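Local structure of putative O-acetylhomoserine (Thiol)-lyase (4OC9) at residues 291-294 and 295-299; 304-307 and 308-312; 346-349 and 350-354; 396-399 and 400-403. The protein probably uses pyridoxal 5'-phosphate to transfer the aminocarboxypropyl group of O-acetylhomoserine to a sulfur nucleophile. All blocks are in the same frame, centred on the assembly; numbering follows the deposited sequence. Where two conformers were deposited one is given.

Contacts 1 and 2 follow one another along helix 276-309, their centres 20 Å apart; contacts 3 and 4 lie at the small five-stranded sheet beside it. Contact 1 is tied to Y207, the neighbour of K206, the lysine predicted to carry pyridoxal phosphate. Contact 2 touches contact 3 where D312 O packs 3.4 Å from K348 CG. Contacts 3 and 4, with centres 9 Å apart, are joined by the carboxylate of E346: OE2 approaches T401 OG1 at 2.5 Å and OE1 approaches T398 OG1 at 2.6 Å, both probable hydrogen bonds. Contact 4 does not touch contact 1; their nearest atoms are about 11 Å apart.

Contact 1. Residues 291-294 and 295-299; sequences VRIE and KHSQN
R292 and H296 lie one turn apart on the same flank of a helix and turn their polar ends toward a shared water. NE2 of the imidazole sits near the plane of the guanidinium, at its edge, but R292 NH1 and H296 NE2 are 4.2 Å apart and do not bond directly. Water 1 bridges them, accepting from R292 NH1 at 2.6 Å and lying 2.8 Å from H296 NE2. With H296 CG anti to the carbonyl carbon (chi1 -74°), the ring swings back over the preceding turn, bringing CD2 to 3.2 Å from R292 O, and I293 CA lies at the ring's edge, in its plane.

These residues belong to helix 276-309, the long helix that in this pyridoxal-phosphate fold runs from the cofactor-binding part of the chain toward the C-terminal sheet. R292 suits its place because its three nitrogens can each find an acceptor: besides the water, it reaches T288, G285 O and Y207 O, the last next to the predicted cofactor lysine K206. H296 ND1 binds I406 O, and its ring meets Y207 edge-to-face, so both ends of the imidazole are engaged.

On another flank the small hydroxyl of S297 folds back onto its own helix. S297 OG reaches I293 O at 2.8 Å while S297 N binds the same oxygen at 2.9 Å, the two donors approaching from opposite faces of the carbonyl plane. I293, whose side chain packs on L189 and Y207, faces the protein interior. Q298 N binds E294 O at 2.8 Å, and the Q298 side chain folds back beside that same oxygen.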
ATOM      1  N   VAL D 291       6.123  -1.641 -23.537  1.00  9.79           N
ATOM      2  CA  VAL D 291       5.589  -2.885 -24.101  1.00 10.17           C
ATOM      3  C   VAL D 291       4.052  -2.825 -24.170  1.00 10.52           C
ATOM      4  O   VAL D 291       3.444  -3.193 -25.177  1.00 12.76           O
ATOM      5  CB  VAL D 291       6.069  -4.158 -23.372  1.00 10.27           C
ATOM      6  CG1 VAL D 291       7.581  -4.275 -23.462  1.00 10.57           C
ATOM      7  CG2 VAL D 291       5.649  -4.175 -21.929  1.00 10.96           C
ATOM      8  N   ARG D 292       3.423  -2.330 -23.120  1.00  9.67           N
ATOM      9  CA  ARG D 292       1.971  -2.224 -23.097  1.00  9.74           C
ATOM     10  C   ARG D 292       1.346  -1.347 -24.182  1.00  9.95           C
ATOM     11  O   ARG D 292       0.399  -1.779 -24.834  1.00 10.93           O
ATOM     12  CB  ARG D 292       1.468  -1.710 -21.743  1.00  9.07           C
ATOM     13  CG  ARG D 292       1.738  -2.677 -20.628  1.00  9.00           C
ATOM     14  CD  ARG D 292       1.208  -2.241 -19.265  1.00  8.78           C
ATOM     15  NE  ARG D 292       1.823  -1.045 -18.727  1.00  8.98           N
ATOM     16  CZ  ARG D 292       1.351   0.191 -18.847  1.00  9.84           C
ATOM     17  NH1 ARG D 292       0.230   0.450 -19.505  1.00 10.36           N
ATOM     18  NH2 ARG D 292       2.008   1.190 -18.288  1.00 10.34           N
ATOM     19  N   ILE D 293       1.869  -0.143 -24.386  1.00 10.09           N
ATOM     20  CA  ILE D 293       1.287   0.747 -25.372  1.00 10.97           C
ATOM     21  C   ILE D 293       1.291   0.149 -26.784  1.00 12.17           C
ATOM     22  O   ILE D 293       0.425   0.456 -27.588  1.00 12.22           O
ATOM     23  CB  ILE D 293       1.945   2.140 -25.339  1.00 11.04           C
ATOM     24  CG1 ILE D 293       1.036   3.183 -25.965  1.00 10.88           C
ATOM     25  CG2 ILE D 293       3.352   2.112 -25.907  1.00 11.52           C
ATOM     26  CD1 ILE D 293      -0.279   3.379 -25.220  1.00  9.90           C
ATOM     27  N   GLU D 294       2.274  -0.676 -27.101  1.00 13.82           N
ATOM     28  CA  GLU D 294       2.314  -1.313 -28.418  1.00 16.29           C
ATOM     29  C   GLU D 294       1.154  -2.299 -28.575  1.00 16.75           C
ATOM     30  O   GLU D 294       0.518  -2.328 -29.625  1.00 16.93           O
ATOM     31  CB  GLU D 294       3.660  -1.991 -28.706  1.00 18.96           C
ATOM     32  CG  GLU D 294       4.811  -0.976 -28.759  1.00 22.31           C
ATOM     33  CD  GLU D 294       6.140  -1.540 -29.269  1.00 23.41           C
ATOM     34  OE1 GLU D 294       6.201  -2.741 -29.606  1.00 19.92           O
ATOM     35  OE2 GLU D 294       7.104  -0.745 -29.385  1.00 25.97           O
ATOM     36  N   LYS D 295       0.854  -3.085 -27.529  1.00 15.66           N
ATOM     37  CA  LYS D 295      -0.263  -4.029 -27.595  1.00 15.58           C
ATOM     38  C   LYS D 295      -1.565  -3.227 -27.692  1.00 13.46           C
ATOM     39  O   LYS D 295      -2.478  -3.567 -28.441  1.00 11.53           O
ATOM     40  CB  LYS D 295      -0.328  -4.925 -26.358  1.00 17.82           C
ATOM     41  CG  LYS D 295      -1.444  -5.961 -26.401  1.00 20.45           C
ATOM     42  CD  LYS D 295      -1.182  -6.993 -27.482  1.00 25.92           C
ATOM     43  CE  LYS D 295      -2.283  -8.055 -27.609  1.00 31.54           C
ATOM     44  NZ  LYS D 295      -2.531  -8.927 -26.431  1.00 34.75           N
ATOM     45  N   HIS D 296      -1.688  -2.199 -26.865  1.00 13.37           N
ATOM     46  CA  HIS D 296      -2.882  -1.392 -26.919  1.00 12.77           C
ATOM     47  C   HIS D 296      -3.089  -0.913 -28.357  1.00 12.44           C
ATOM     48  O   HIS D 296      -4.222  -0.923 -28.860  1.00 11.50           O
ATOM     49  CB  HIS D 296      -2.815  -0.135 -26.046  1.00 12.51           C
ATOM     50  CG  HIS D 296      -2.942  -0.361 -24.572  1.00 12.53           C
ATOM     51  ND1 HIS D 296      -4.163  -0.575 -23.964  1.00 12.31           N
ATOM     52  CD2 HIS D 296      -2.053  -0.193 -23.572  1.00 11.95           C
ATOM     53  CE1 HIS D 296      -3.996  -0.652 -22.666  1.00 12.39           C
ATOM     54  NE2 HIS D 296      -2.721  -0.436 -22.402  1.00 12.88           N
ATOM     55  N   SER D 297      -2.001  -0.450 -28.967  1.00 11.74           N
ATOM     56  CA  SER D 297      -2.039   0.089 -30.337  1.00 12.56           C
ATOM     57  C   SER D 297      -2.384  -0.952 -31.373  1.00 11.94           C
ATOM     58  O   SER D 297      -3.210  -0.728 -32.231  1.00 12.32           O
ATOM     59  CB  SER D 297      -0.722   0.799 -30.662  1.00 12.32           C
ATOM     60  OG  SER D 297      -0.518   1.924 -29.798  1.00 11.84           O
ATOM     61  N   GLN D 298      -1.723  -2.080 -31.302  1.00 13.58           N
ATOM     62  CA  GLN D 298      -1.988  -3.171 -32.234  1.00 14.83           C
ATOM     63  C   GLN D 298      -3.472  -3.605 -32.117  1.00 13.81           C
ATOM     64  O   GLN D 298      -4.140  -3.794 -33.134  1.00 12.58           O
ATOM     65  CB  GLN D 298      -1.058  -4.354 -31.941  1.00 15.76           C
ATOM     66  CG  GLN D 298       0.412  -4.051 -32.200  1.00 18.23           C
ATOM     67  CD  GLN D 298       1.367  -5.101 -31.612  1.00 24.82           C
ATOM     68  OE1 GLN D 298       1.076  -5.731 -30.587  1.00 23.49           O
ATOM     69  NE2 GLN D 298       2.545  -5.228 -32.214  1.00 28.05           N
ATOM     70  N   ASN D 299      -3.960  -3.796 -30.889  1.00 11.13           N
ATOM     71  CA  ASN D 299      -5.351  -4.167 -30.714  1.00 10.31           C
ATOM     72  C   ASN D 299      -6.297  -3.108 -31.251  1.00 10.89           C
ATOM     73  O   ASN D 299      -7.259  -3.426 -31.938  1.00 10.25           O
ATOM     74  CB  ASN D 299      -5.709  -4.416 -29.262  1.00  9.79           C
ATOM     75  CG  ASN D 299      -5.204  -5.747 -28.731  1.00  9.19           C
ATOM     76  OD1 ASN D 299      -4.805  -6.609 -29.483  1.00  9.40           O
ATOM     77  ND2 ASN D 299      -5.289  -5.929 -27.417  1.00  9.00           N
TER
HETATM   78  O   HOH W   1      -1.699  -1.199 -19.911  1.00 10.52           O

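Contact 2. Residues 304-307 and 308-312; sequences ANFL and NSHPD
The last turn of helix 276-309 unwinds here, and F306 and H310, one turn apart, set their rings side by side as the chain leaves it. N308 N still donates to A304 O at 2.8 Å in the alpha-helical pattern. Beyond it the stronger bonds reach back three residues instead of four: S309 N to F306 O, and H310 N to L307 O at 3.2 Å, the latter with the donor 69° out of the carbonyl plane rather than on a lone pair. Water 2 joins N305 O to N308 ND2, an amide that suits the exposed flank, while A304 and L307 pack on L343 of strand 342-346.

F306 CG stands anti to the backbone N (chi1 161°), which carries the phenyl ring along the helix until CZ comes 4.0 Å from H310 CD2. The ring planes are inclined at 52°, an oblique meeting with centroids 5.7 Å apart; F306 also packs on I415 and K419 of helix 411-422. P311 CD lies over one imidazole face, near its rim. H310 ND1 accepts from D312 N at 3.2 Å, the donor tilted from the ring plane, which suggests that the proton sits on NE2, bonded to E423 OE2.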
ATOM      1  N   ALA D 304     -10.309  -1.161 -35.000  1.00 12.06           N
ATOM      2  CA  ALA D 304     -10.683  -0.073 -35.893  1.00 11.99           C
ATOM      3  C   ALA D 304     -11.002  -0.587 -37.297  1.00 11.66           C
ATOM      4  O   ALA D 304     -12.020  -0.215 -37.885  1.00 11.22           O
ATOM      5  CB  ALA D 304      -9.571   0.954 -35.955  1.00 12.15           C
ATOM      6  N   ASN D 305     -10.139  -1.440 -37.823  1.00 12.10           N
ATOM      7  CA  ASN D 305     -10.354  -2.021 -39.155  1.00 13.91           C
ATOM      8  C   ASN D 305     -11.662  -2.818 -39.227  1.00 14.95           C
ATOM      9  O   ASN D 305     -12.370  -2.793 -40.228  1.00 14.54           O
ATOM     10  CB  ASN D 305      -9.162  -2.896 -39.585  1.00 14.66           C
ATOM     11  CG  ASN D 305      -7.907  -2.089 -39.821  1.00 16.16           C
ATOM     12  OD1 ASN D 305      -7.974  -0.884 -40.082  1.00 18.47           O
ATOM     13  ND2 ASN D 305      -6.763  -2.745 -39.783  1.00 15.82           N
ATOM     14  N   PHE D 306     -11.947  -3.564 -38.160  1.00 16.74           N
ATOM     15  CA  PHE D 306     -13.169  -4.361 -38.065  1.00 15.48           C
ATOM     16  C   PHE D 306     -14.385  -3.460 -38.061  1.00 14.83           C
ATOM     17  O   PHE D 306     -15.332  -3.705 -38.785  1.00 15.67           O
ATOM     18  CB  PHE D 306     -13.157  -5.224 -36.802  1.00 16.44           C
ATOM     19  CG  PHE D 306     -14.520  -5.717 -36.402  1.00 15.46           C
ATOM     20  CD1 PHE D 306     -15.105  -6.801 -37.012  1.00 15.97           C
ATOM     21  CD2 PHE D 306     -15.196  -5.087 -35.412  1.00 16.26           C
ATOM     22  CE1 PHE D 306     -16.359  -7.227 -36.634  1.00 14.80           C
ATOM     23  CE2 PHE D 306     -16.447  -5.508 -35.017  1.00 16.57           C
ATOM     24  CZ  PHE D 306     -17.040  -6.564 -35.647  1.00 14.42           C
ATOM     25  N   LEU D 307     -14.378  -2.448 -37.208  1.00 13.47           N
ATOM     26  CA  LEU D 307     -15.493  -1.543 -37.154  1.00 13.93           C
ATOM     27  C   LEU D 307     -15.687  -0.828 -38.504  1.00 15.99           C
ATOM     28  O   LEU D 307     -16.814  -0.629 -38.966  1.00 15.49           O
ATOM     29  CB  LEU D 307     -15.276  -0.477 -36.066  1.00 13.91           C
ATOM     30  CG  LEU D 307     -15.274  -0.948 -34.602  1.00 15.29           C
ATOM     31  CD1 LEU D 307     -14.822   0.127 -33.648  1.00 15.16           C
ATOM     32  CD2 LEU D 307     -16.650  -1.471 -34.219  1.00 14.88           C
ATOM     33  N   ASN D 308     -14.575  -0.430 -39.107  1.00 15.54           N
ATOM     34  CA  ASN D 308     -14.605   0.297 -40.344  1.00 17.56           C
ATOM     35  C   ASN D 308     -15.233  -0.447 -41.521  1.00 19.74           C
ATOM     36  O   ASN D 308     -15.640   0.162 -42.486  1.00 18.85           O
ATOM     37  CB  ASN D 308     -13.181   0.648 -40.754  1.00 17.30           C
ATOM     38  CG  ASN D 308     -13.141   1.602 -41.942  1.00 15.98           C
ATOM     39  OD1 ASN D 308     -13.720   2.691 -41.912  1.00 14.40           O
ATOM     40  ND2 ASN D 308     -12.353   1.247 -42.932  1.00 15.91           N
ATOM     41  N   SER D 309     -15.271  -1.776 -41.440  0.50 20.43           N
ATOM     42  CA  SER D 309     -15.841  -2.594 -42.502  0.50 19.07           C
ATOM     43  C   SER D 309     -17.195  -3.168 -42.174  0.50 18.94           C
ATOM     44  O   SER D 309     -17.810  -3.799 -43.021  0.50 19.88           O
ATOM     45  CB  SER D 309     -14.937  -3.799 -42.753  0.50 19.64           C
ATOM     46  OG  SER D 309     -13.636  -3.396 -43.114  0.50 19.17           O
ATOM     47  N   HIS D 310     -17.657  -2.988 -40.945  1.00 18.97           N
ATOM     48  CA  HIS D 310     -18.937  -3.547 -40.556  1.00 18.53           C
ATOM     49  C   HIS D 310     -20.089  -2.646 -41.041  1.00 18.82           C
ATOM     50  O   HIS D 310     -20.053  -1.445 -40.828  1.00 19.48           O
ATOM     51  CB  HIS D 310     -18.980  -3.725 -39.064  1.00 17.55           C
ATOM     52  CG  HIS D 310     -20.048  -4.660 -38.610  1.00 17.37           C
ATOM     53  ND1 HIS D 310     -21.342  -4.260 -38.379  1.00 17.86           N
ATOM     54  CD2 HIS D 310     -20.004  -5.978 -38.326  1.00 17.00           C
ATOM     55  CE1 HIS D 310     -22.056  -5.297 -37.986  1.00 17.75           C
ATOM     56  NE2 HIS D 310     -21.265  -6.353 -37.947  1.00 17.75           N
ATOM     57  N   PRO D 311     -21.115  -3.230 -41.681  1.00 19.11           N
ATOM     58  CA  PRO D 311     -22.259  -2.485 -42.214  1.00 19.15           C
ATOM     59  C   PRO D 311     -23.113  -1.728 -41.215  1.00 18.38           C
ATOM     60  O   PRO D 311     -23.703  -0.723 -41.565  1.00 17.23           O
ATOM     61  CB  PRO D 311     -23.093  -3.544 -42.939  1.00 20.46           C
ATOM     62  CG  PRO D 311     -22.521  -4.855 -42.579  1.00 22.31           C
ATOM     63  CD  PRO D 311     -21.136  -4.648 -42.068  1.00 21.71           C
ATOM     64  N   ASP D 312     -23.182  -2.185 -39.977  1.00 20.16           N
ATOM     65  CA  ASP D 312     -23.974  -1.476 -38.945  1.00 21.15           C
ATOM     66  C   ASP D 312     -23.223  -0.293 -38.275  1.00 20.07           C
ATOM     67  O   ASP D 312     -23.773   0.342 -37.371  1.00 22.85           O
ATOM     68  CB  ASP D 312     -24.469  -2.472 -37.878  1.00 22.33           C
ATOM     69  CG  ASP D 312     -25.456  -3.496 -38.434  1.00 23.48           C
ATOM     70  OD1 ASP D 312     -26.216  -3.147 -39.369  1.00 22.51           O
ATOM     71  OD2 ASP D 312     -25.490  -4.637 -37.928  1.00 21.52           O
TER
HETATM   72  O   HOH W   2     -10.719  -1.535 -42.473  1.00 16.38           O

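Contact 3. Residues 346-349 and 350-354; sequences EAKD and YEHAR
The side chain and carbonyl of D349 cap the start of helix 350-359 through hydrogen bonds to H352 and A353. D349 holds the N-cap position: its OD1 accepts from H352 N at 2.9 Å, met almost head-on by the donor. A short acidic side chain is apt here, because it can bend back to an amide that has no earlier helical carbonyl of its own; a chi1 of 57° tucks CG between the backbone N and the carbonyl carbon and so aims OD1 forward. D349 O begins the ordinary helical pattern by accepting from A353 N at 3.0 Å. A further hydrogen bond runs the other way, from the backbone of the preceding residue into the helix: K348 N donates to H352 ND1 at 3.2 Å, nearly straight at 171°.

The second kind of contact is CH-pi. K348 bends at chi3 and lays its aliphatic chain across H352, placing CE 3.7 Å from the ring centroid and almost on its normal. Lysine can do this with its methylenes while the amino group continues past the ring.

Apolar packing joins A347 CB to A353 CB at 3.9 Å; two small methyls let the incoming chain, fresh from strand 342-346, draw close to the first helical turn. The A347 methyl also lies obliquely beside the H352 ring, 3.4 Å from ND1. Nearby, Y350 turns away to meet K399 in a cation-pi contact and H378.

H352 NE2 is bonded to I422 O, which can only accept, while ND1 accepts from K348 N. The imidazole is therefore probably neutral, with its proton on NE2, and both its nitrogens are fixed by backbone groups.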
ATOM      1  N   GLU D 346     -19.260   5.823 -34.782  1.00 19.55           N
ATOM      2  CA  GLU D 346     -20.653   6.189 -34.869  1.00 20.31           C
ATOM      3  C   GLU D 346     -21.529   4.964 -35.040  1.00 20.92           C
ATOM      4  O   GLU D 346     -21.300   4.143 -35.927  1.00 21.31           O
ATOM      5  CB  GLU D 346     -20.890   7.128 -36.078  1.00 21.32           C
ATOM      6  CG  GLU D 346     -20.102   8.423 -36.007  1.00 22.69           C
ATOM      7  CD  GLU D 346     -20.505   9.264 -34.817  1.00 26.97           C
ATOM      8  OE1 GLU D 346     -21.730   9.417 -34.607  1.00 31.89           O
ATOM      9  OE2 GLU D 346     -19.611   9.801 -34.122  1.00 27.53           O
ATOM     10  N   ALA D 347     -22.528   4.832 -34.174  1.00 21.59           N
ATOM     11  CA  ALA D 347     -23.477   3.728 -34.255  1.00 21.18           C
ATOM     12  C   ALA D 347     -24.558   4.223 -35.226  1.00 21.91           C
ATOM     13  O   ALA D 347     -24.467   5.336 -35.716  1.00 17.27           O
ATOM     14  CB  ALA D 347     -24.090   3.453 -32.908  1.00 22.37           C
ATOM     15  N   LYS D 348     -25.557   3.396 -35.520  1.00 26.49           N
ATOM     16  CA  LYS D 348     -26.640   3.781 -36.448  1.00 30.64           C
ATOM     17  C   LYS D 348     -27.352   5.015 -35.928  1.00 34.05           C
ATOM     18  O   LYS D 348     -27.594   5.951 -36.674  1.00 37.45           O
ATOM     19  CB  LYS D 348     -27.633   2.629 -36.687  1.00 32.68           C
ATOM     20  CG  LYS D 348     -26.986   1.418 -37.396  1.00 36.09           C
ATOM     21  CD  LYS D 348     -27.916   0.231 -37.658  1.00 34.26           C
ATOM     22  CE  LYS D 348     -28.461  -0.394 -36.385  1.00 35.11           C
ATOM     23  NZ  LYS D 348     -29.262  -1.623 -36.641  1.00 35.37           N
ATOM     24  N   ASP D 349     -27.631   5.009 -34.625  1.00 35.55           N
ATOM     25  CA  ASP D 349     -28.310   6.106 -33.940  1.00 29.12           C
ATOM     26  C   ASP D 349     -28.187   5.950 -32.421  1.00 27.55           C
ATOM     27  O   ASP D 349     -27.553   5.007 -31.923  1.00 24.44           O
ATOM     28  CB  ASP D 349     -29.773   6.130 -34.371  1.00 29.42           C
ATOM     29  CG  ASP D 349     -30.470   4.824 -34.109  1.00 30.48           C
ATOM     30  OD1 ASP D 349     -29.992   4.035 -33.258  1.00 29.57           O
ATOM     31  OD2 ASP D 349     -31.500   4.572 -34.771  1.00 31.17           O
ATOM     32  N   TYR D 350     -28.779   6.889 -31.693  1.00 25.71           N
ATOM     33  CA  TYR D 350     -28.759   6.878 -30.245  1.00 22.93           C
ATOM     34  C   TYR D 350     -29.184   5.531 -29.652  1.00 22.35           C
ATOM     35  O   TYR D 350     -28.484   4.971 -28.801  1.00 21.39           O
ATOM     36  CB  TYR D 350     -29.610   8.042 -29.669  1.00 24.63           C
ATOM     37  CG  TYR D 350     -29.711   7.946 -28.174  1.00 25.06           C
ATOM     38  CD1 TYR D 350     -28.655   8.337 -27.370  1.00 26.22           C
ATOM     39  CD2 TYR D 350     -30.830   7.385 -27.569  1.00 26.35           C
ATOM     40  CE1 TYR D 350     -28.693   8.162 -25.998  1.00 29.28           C
ATOM     41  CE2 TYR D 350     -30.899   7.230 -26.191  1.00 29.48           C
ATOM     42  CZ  TYR D 350     -29.827   7.618 -25.404  1.00 30.97           C
ATOM     43  OH  TYR D 350     -29.886   7.457 -24.029  1.00 30.53           O
ATOM     44  N   GLU D 351     -30.313   4.988 -30.091  1.00 23.34           N
ATOM     45  CA  GLU D 351     -30.789   3.699 -29.555  1.00 25.06           C
ATOM     46  C   GLU D 351     -29.825   2.550 -29.777  1.00 22.10           C
ATOM     47  O   GLU D 351     -29.730   1.649 -28.945  1.00 19.97           O
ATOM     48  CB  GLU D 351     -32.185   3.356 -30.086  1.00 31.48           C
ATOM     49  CG  GLU D 351     -33.317   4.268 -29.575  1.00 39.09           C
ATOM     50  CD  GLU D 351     -33.624   4.099 -28.072  1.00 48.77           C
ATOM     51  OE1 GLU D 351     -33.382   3.009 -27.516  1.00 51.93           O
ATOM     52  OE2 GLU D 351     -34.182   5.043 -27.462  1.00 63.62           O
ATOM     53  N   HIS D 352     -29.096   2.591 -30.891  1.00 21.82           N
ATOM     54  CA  HIS D 352     -28.132   1.545 -31.217  1.00 22.17           C
ATOM     55  C   HIS D 352     -26.899   1.690 -30.331  1.00 19.47           C
ATOM     56  O   HIS D 352     -26.415   0.711 -29.774  1.00 18.31           O
ATOM     57  CB  HIS D 352     -27.822   1.553 -32.716  1.00 24.90           C
ATOM     58  CG  HIS D 352     -26.914   0.439 -33.173  1.00 29.62           C
ATOM     59  ND1 HIS D 352     -25.756   0.656 -33.895  1.00 29.96           N
ATOM     60  CD2 HIS D 352     -26.954  -0.897 -32.935  1.00 27.61           C
ATOM     61  CE1 HIS D 352     -25.175  -0.500 -34.162  1.00 27.28           C
ATOM     62  NE2 HIS D 352     -25.869  -1.458 -33.570  1.00 29.72           N
ATOM     63  N   ALA D 353     -26.453   2.922 -30.140  1.00 18.44           N
ATOM     64  CA  ALA D 353     -25.290   3.213 -29.281  1.00 19.34           C
ATOM     65  C   ALA D 353     -25.505   2.745 -27.836  1.00 22.47           C
ATOM     66  O   ALA D 353     -24.594   2.275 -27.159  1.00 21.50           O
ATOM     67  CB  ALA D 353     -25.002   4.689 -29.278  1.00 17.49           C
ATOM     68  N   ARG D 354     -26.749   2.853 -27.397  1.00 25.11           N
ATOM     69  CA  ARG D 354     -27.136   2.480 -26.074  1.00 25.67           C
ATOM     70  C   ARG D 354     -27.200   0.936 -25.985  1.00 24.60           C
ATOM     71  O   ARG D 354     -26.761   0.347 -24.982  1.00 28.13           O
ATOM     72  CB  ARG D 354     -28.492   3.130 -25.814  1.00 27.21           C
ATOM     73  CG  ARG D 354     -28.941   3.371 -24.408  1.00 29.32           C
ATOM     74  CD  ARG D 354     -30.358   3.990 -24.404  1.00 32.09           C
ATOM     75  NE  ARG D 354     -30.931   3.591 -23.107  1.00 38.79           N
ATOM     76  CZ  ARG D 354     -31.429   2.369 -22.825  1.00 44.05           C
ATOM     77  NH1 ARG D 354     -31.940   2.089 -21.617  1.00 47.71           N
ATOM     78  NH2 ARG D 354     -31.407   1.397 -23.739  1.00 44.74           N
TER

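Contact 4. Residues 396-399 and 400-403; sequences GITK and ATIR
T398 and T401 bracket a type I beta turn that takes the chain from the end of helix 389-394, where G396 with positive phi closes a Schellman motif, into strand 401-405 of the small sheet. The tight part is made by two hydroxyls that bond back to the turn's backbone. T401 OG1, set beside its own backbone N by a chi1 of -59°, accepts from T398 N at 2.9 Å. T398 OG1 in turn accepts from A400 N at 3.0 Å, which makes an ST turn within the beta turn. Threonine suits both places, since one short hydroxyl can receive an amide and also bond to a carboxylate oxygen of E346. The turn's own bond, T401 N to T398 O, is 3.2 Å long, and the small methyl of A400 lies against T398 OG1 and E346. The two threonine side chains cross at about a right angle, and T401 CB rests 4.0 Å from CG2 of I397, whose side chain also packs on P157.

The outer side is looser. K399, exposed in the turn, has a chain that bends at chi3 and chi4, and water 3 donates to both T398 O and T401 O at 2.6 Å each.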
ATOM      1  N   GLY D 396     -16.878  17.558 -32.467  1.00 32.63           N
ATOM      2  CA  GLY D 396     -17.255  16.449 -33.332  1.00 31.48           C
ATOM      3  C   GLY D 396     -17.846  15.257 -32.609  1.00 28.44           C
ATOM      4  O   GLY D 396     -17.365  14.178 -32.809  1.00 25.31           O
ATOM      5  N   ILE D 397     -18.866  15.441 -31.763  1.00 25.44           N
ATOM      6  CA  ILE D 397     -19.502  14.326 -31.052  1.00 26.10           C
ATOM      7  C   ILE D 397     -20.993  14.332 -31.380  1.00 24.77           C
ATOM      8  O   ILE D 397     -21.545  15.377 -31.580  1.00 32.35           O
ATOM      9  CB  ILE D 397     -19.352  14.453 -29.534  1.00 26.30           C
ATOM     10  CG1 ILE D 397     -17.869  14.475 -29.135  1.00 28.18           C
ATOM     11  CG2 ILE D 397     -20.095  13.312 -28.826  1.00 25.13           C
ATOM     12  CD1 ILE D 397     -17.603  14.776 -27.660  1.00 32.62           C
ATOM     13  N   THR D 398     -21.630  13.173 -31.454  1.00 23.53           N
ATOM     14  CA  THR D 398     -23.048  13.098 -31.750  1.00 21.65           C
ATOM     15  C   THR D 398     -23.745  12.178 -30.759  1.00 22.70           C
ATOM     16  O   THR D 398     -23.123  11.568 -29.929  1.00 19.73           O
ATOM     17  CB  THR D 398     -23.320  12.469 -33.131  1.00 21.61           C
ATOM     18  OG1 THR D 398     -23.074  11.060 -33.098  1.00 22.36           O
ATOM     19  CG2 THR D 398     -22.499  13.153 -34.239  1.00 21.52           C
ATOM     20  N   LYS D 399     -25.052  12.043 -30.891  1.00 27.40           N
ATOM     21  CA  LYS D 399     -25.812  11.157 -30.029  1.00 32.35           C
ATOM     22  C   LYS D 399     -25.549   9.668 -30.334  1.00 29.97           C
ATOM     23  O   LYS D 399     -25.934   8.782 -29.546  1.00 28.12           O
ATOM     24  CB  LYS D 399     -27.332  11.438 -30.118  1.00 40.66           C
ATOM     25  CG  LYS D 399     -27.843  12.632 -29.313  1.00 49.90           C
ATOM     26  CD  LYS D 399     -29.304  13.036 -29.511  1.00 59.23           C
ATOM     27  CE  LYS D 399     -30.351  11.949 -29.320  1.00 61.10           C
ATOM     28  NZ  LYS D 399     -30.649  11.536 -27.930  1.00 62.94           N
ATOM     29  N   ALA D 400     -24.946   9.399 -31.488  1.00 25.19           N
ATOM     30  CA  ALA D 400     -24.645   8.029 -31.901  1.00 23.31           C
ATOM     31  C   ALA D 400     -23.196   7.656 -31.601  1.00 18.86           C
ATOM     32  O   ALA D 400     -22.796   6.515 -31.785  1.00 17.66           O
ATOM     33  CB  ALA D 400     -24.933   7.885 -33.391  1.00 21.55           C
ATOM     34  N   THR D 401     -22.422   8.625 -31.113  1.00 16.91           N
ATOM     35  CA  THR D 401     -21.007   8.405 -30.825  1.00 14.68           C
ATOM     36  C   THR D 401     -20.671   7.543 -29.628  1.00 14.63           C
ATOM     37  O   THR D 401     -21.220   7.718 -28.543  1.00 12.95           O
ATOM     38  CB  THR D 401     -20.289   9.736 -30.630  1.00 13.50           C
ATOM     39  OG1 THR D 401     -20.429  10.541 -31.824  1.00 13.65           O
ATOM     40  CG2 THR D 401     -18.824   9.492 -30.385  1.00 13.05           C
ATOM     41  N   ILE D 402     -19.751   6.621 -29.847  1.00 12.92           N
ATOM     42  CA  ILE D 402     -19.272   5.712 -28.815  1.00 13.67           C
ATOM     43  C   ILE D 402     -17.782   5.813 -28.753  1.00 13.33           C
ATOM     44  O   ILE D 402     -17.137   5.871 -29.790  1.00 11.75           O
ATOM     45  CB  ILE D 402     -19.633   4.260 -29.114  1.00 14.56           C
ATOM     46  CG1 ILE D 402     -21.108   4.066 -28.796  1.00 17.02           C
ATOM     47  CG2 ILE D 402     -18.838   3.292 -28.214  1.00 14.07           C
ATOM     48  CD1 ILE D 402     -21.630   2.685 -29.155  1.00 19.39           C
ATOM     49  N   ARG D 403     -17.246   5.822 -27.538  1.00 13.42           N
ATOM     50  CA  ARG D 403     -15.819   5.912 -27.347  1.00 14.04           C
ATOM     51  C   ARG D 403     -15.353   4.604 -26.709  1.00 12.98           C
ATOM     52  O   ARG D 403     -16.001   4.091 -25.818  1.00 12.00           O
ATOM     53  CB  ARG D 403     -15.474   7.039 -26.389  1.00 17.04           C
ATOM     54  CG  ARG D 403     -13.985   7.303 -26.298  1.00 18.51           C
ATOM     55  CD  ARG D 403     -13.498   8.217 -25.176  1.00 19.47           C
ATOM     56  NE  ARG D 403     -13.865   8.302 -23.769  1.00 21.86           N
ATOM     57  CZ  ARG D 403     -13.524   7.577 -22.741  1.00 22.93           C
ATOM     58  NH1 ARG D 403     -12.989   6.422 -22.943  1.00 25.79           N
ATOM     59  NH2 ARG D 403     -13.959   7.932 -21.525  1.00 24.52           N
TER
HETATM   60  O   HOH W   3     -22.069  10.156 -27.963  1.00 10.80           O